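Local coordinates for protein grindelwald (Drosophila melanogaster, PDB 6ZSY) that serves as a cell-surface receptor for the TNF cytokine Eiger, taking part in JNK activation and being required for Eiger-induced apoptosis, here seen as its extracellular cysteine-rich domain, at residues A[16-20]-A[21-25]. Residues are numbered along the deposited sequence; the frame is centred on the assembly and turned at random.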
loop_
_atom_site.group_PDB
_atom_site.type_symbol
_atom_site.label_atom_id
_atom_site.label_comp_id
_atom_site.label_asym_id
_atom_site.label_seq_id
_atom_site.Cartn_x
_atom_site.Cartn_y
_atom_site.Cartn_z
ATOM N N GLU A 16 3.242 -4.665 1.937
ATOM C CA GLU A 16 2.719 -4.186 0.661
ATOM C C GLU A 16 1.214 -4.093 0.715
ATOM O O GLU A 16 0.568 -4.629 1.607
ATOM C CB GLU A 16 3.127 -5.158 -0.465
ATOM C CG GLU A 16 4.619 -5.207 -0.734
ATOM C CD GLU A 16 4.957 -6.239 -1.796
ATOM O OE1 GLU A 16 4.283 -7.245 -1.951
ATOM O OE2 GLU A 16 5.898 -5.974 -2.588
ATOM N N PHE A 17 0.674 -3.452 -0.329
ATOM C CA PHE A 17 -0.748 -3.517 -0.603
ATOM C C PHE A 17 -0.914 -3.565 -2.126
ATOM O O PHE A 17 -0.091 -3.081 -2.866
ATOM C CB PHE A 17 -1.561 -2.380 -0.002
ATOM C CG PHE A 17 -1.281 -1.016 -0.617
ATOM C CD1 PHE A 17 -0.078 -0.348 -0.356
ATOM C CD2 PHE A 17 -2.218 -0.426 -1.434
ATOM C CE1 PHE A 17 0.161 0.896 -0.941
ATOM C CE2 PHE A 17 -1.959 0.810 -1.989
ATOM C CZ PHE A 17 -0.777 1.484 -1.750
ATOM N N CYS A 18 -2.055 -4.110 -2.552
ATOM C CA CYS A 18 -2.418 -4.056 -3.960
ATOM C C CYS A 18 -2.987 -2.684 -4.244
ATOM O O CYS A 18 -4.050 -2.328 -3.735
ATOM C CB CYS A 18 -3.408 -5.156 -4.270
ATOM S SG CYS A 18 -4.007 -4.999 -6.002
ATOM N N TYR A 19 -2.261 -1.905 -5.050
ATOM C CA TYR A 19 -2.665 -0.544 -5.411
ATOM C C TYR A 19 -3.488 -0.665 -6.697
ATOM O O TYR A 19 -2.945 -0.924 -7.767
ATOM C CB TYR A 19 -1.452 0.327 -5.638
ATOM C CG TYR A 19 -1.718 1.777 -5.908
ATOM C CD1 TYR A 19 -2.794 2.463 -5.390
ATOM C CD2 TYR A 19 -0.797 2.496 -6.660
ATOM C CE1 TYR A 19 -3.003 3.835 -5.623
ATOM C CE2 TYR A 19 -0.973 3.851 -6.912
ATOM C CZ TYR A 19 -2.063 4.524 -6.407
ATOM O OH TYR A 19 -2.203 5.844 -6.658
ATOM N N VAL A 20 -4.805 -0.451 -6.593
ATOM C CA VAL A 20 -5.564 -0.790 -7.819
ATOM C C VAL A 20 -5.399 0.272 -8.873
ATOM O O VAL A 20 -5.683 -0.037 -10.029
ATOM C CB VAL A 20 -7.033 -1.047 -7.510
ATOM C CG1 VAL A 20 -7.219 -2.274 -6.631
ATOM C CG2 VAL A 20 -7.632 0.154 -6.823
ATOM N N ALA A 21 -4.840 1.463 -8.582
ATOM C CA ALA A 21 -4.572 2.405 -9.683
ATOM C C ALA A 21 -3.667 1.771 -10.714
ATOM O O ALA A 21 -3.892 1.918 -11.933
ATOM C CB ALA A 21 -3.932 3.672 -9.130
ATOM N N THR A 22 -2.614 1.090 -10.276
ATOM C CA THR A 22 -1.666 0.447 -11.157
ATOM C C THR A 22 -1.918 -1.058 -11.310
ATOM O O THR A 22 -1.293 -1.683 -12.197
ATOM C CB THR A 22 -0.214 0.660 -10.604
ATOM O OG1 THR A 22 -0.209 0.090 -9.307
ATOM C CG2 THR A 22 0.160 2.132 -10.599
ATOM N N GLU A 23 -2.731 -1.616 -10.431
ATOM C CA GLU A 23 -2.915 -3.064 -10.295
ATOM C C GLU A 23 -1.552 -3.756 -10.088
ATOM O O GLU A 23 -1.298 -4.853 -10.617
ATOM C CB GLU A 23 -3.733 -3.664 -11.434
ATOM C CG GLU A 23 -5.142 -3.080 -11.513
ATOM C CD GLU A 23 -6.140 -3.487 -10.431
ATOM O OE1 GLU A 23 -5.736 -4.058 -9.391
ATOM O OE2 GLU A 23 -7.353 -3.192 -10.617
ATOM N N ARG A 24 -0.715 -3.119 -9.249
ATOM C CA ARG A 24 0.548 -3.694 -8.832
ATOM C C ARG A 24 0.651 -3.614 -7.298
ATOM O O ARG A 24 0.045 -2.750 -6.666
ATOM C CB ARG A 24 1.720 -2.925 -9.431
ATOM C CG ARG A 24 1.767 -2.922 -10.953
ATOM C CD ARG A 24 2.324 -4.215 -11.503
ATOM N NE ARG A 24 2.317 -4.286 -12.947
ATOM C CZ ARG A 24 1.519 -4.590 -13.930
ATOM N NH1 ARG A 24 0.713 -5.644 -13.741
ATOM N NH2 ARG A 24 1.390 -3.957 -15.089
ATOM N N CYS A 25 1.490 -4.462 -6.748
ATOM C CA CYS A 25 1.847 -4.356 -5.328
ATOM C C CYS A 25 2.728 -3.140 -5.077
ATOM O O CYS A 25 3.655 -2.915 -5.846
ATOM C CB CYS A 25 2.571 -5.608 -4.857
ATOM S SG CYS A 25 1.641 -7.149 -5.080
HETATM O O HOH W 1 5.960 -3.363 -3.552
#
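Tyr19 and Arg24 pair across the turn of the beta hairpin 16-19/24-27, a local contact at the surface of the cysteine-rich domain. Tyr19 N donates to Arg24 O at 2.9 Å, a fairly straight bond (162°). In return Tyr19 O gathers weak bonds from the amides of Thr22, Glu23 and Arg24, the shortest from Glu23 N at 2.8 Å. Glu23 and Arg24 thus both face Tyr19, a G1 beta bulge, with Glu23 at positive phi (54°).

The Tyr19 ring lies against the turn. With CG anti to the backbone N (chi1 -175°), it receives Ala21 CB over one face, 3.6 Å from the centroid, a CH-pi contact. Thr22 crosses the Tyr19 side chain at about a right angle, with OG1 3.6 Å from CD2; that hydroxyl is hydrogen-bonded to His26 NE2. The Glu23 chain, bent at chi2, curls back over Val20, its CG 3.4 Å from Val20 O, while Cys6 N holds Glu23 OE1 by a hydrogen bond. Further along, Cys18 and Cys25 form a non-hydrogen-bonded pair, and a water donates to Glu16 OE2, at 2.8 Å, and more weakly to Cys25 O, while the other carboxylate oxygen, OE1, takes the amide of His12.

Disulfides Cys18-Cys6 and Cys25-Cys11 tie one face of the hairpin to the N-terminal segment; from the other, Tyr19 touches Leu43 of helix 41-48, and Phe17 packs against helices 28-32 and 41-48.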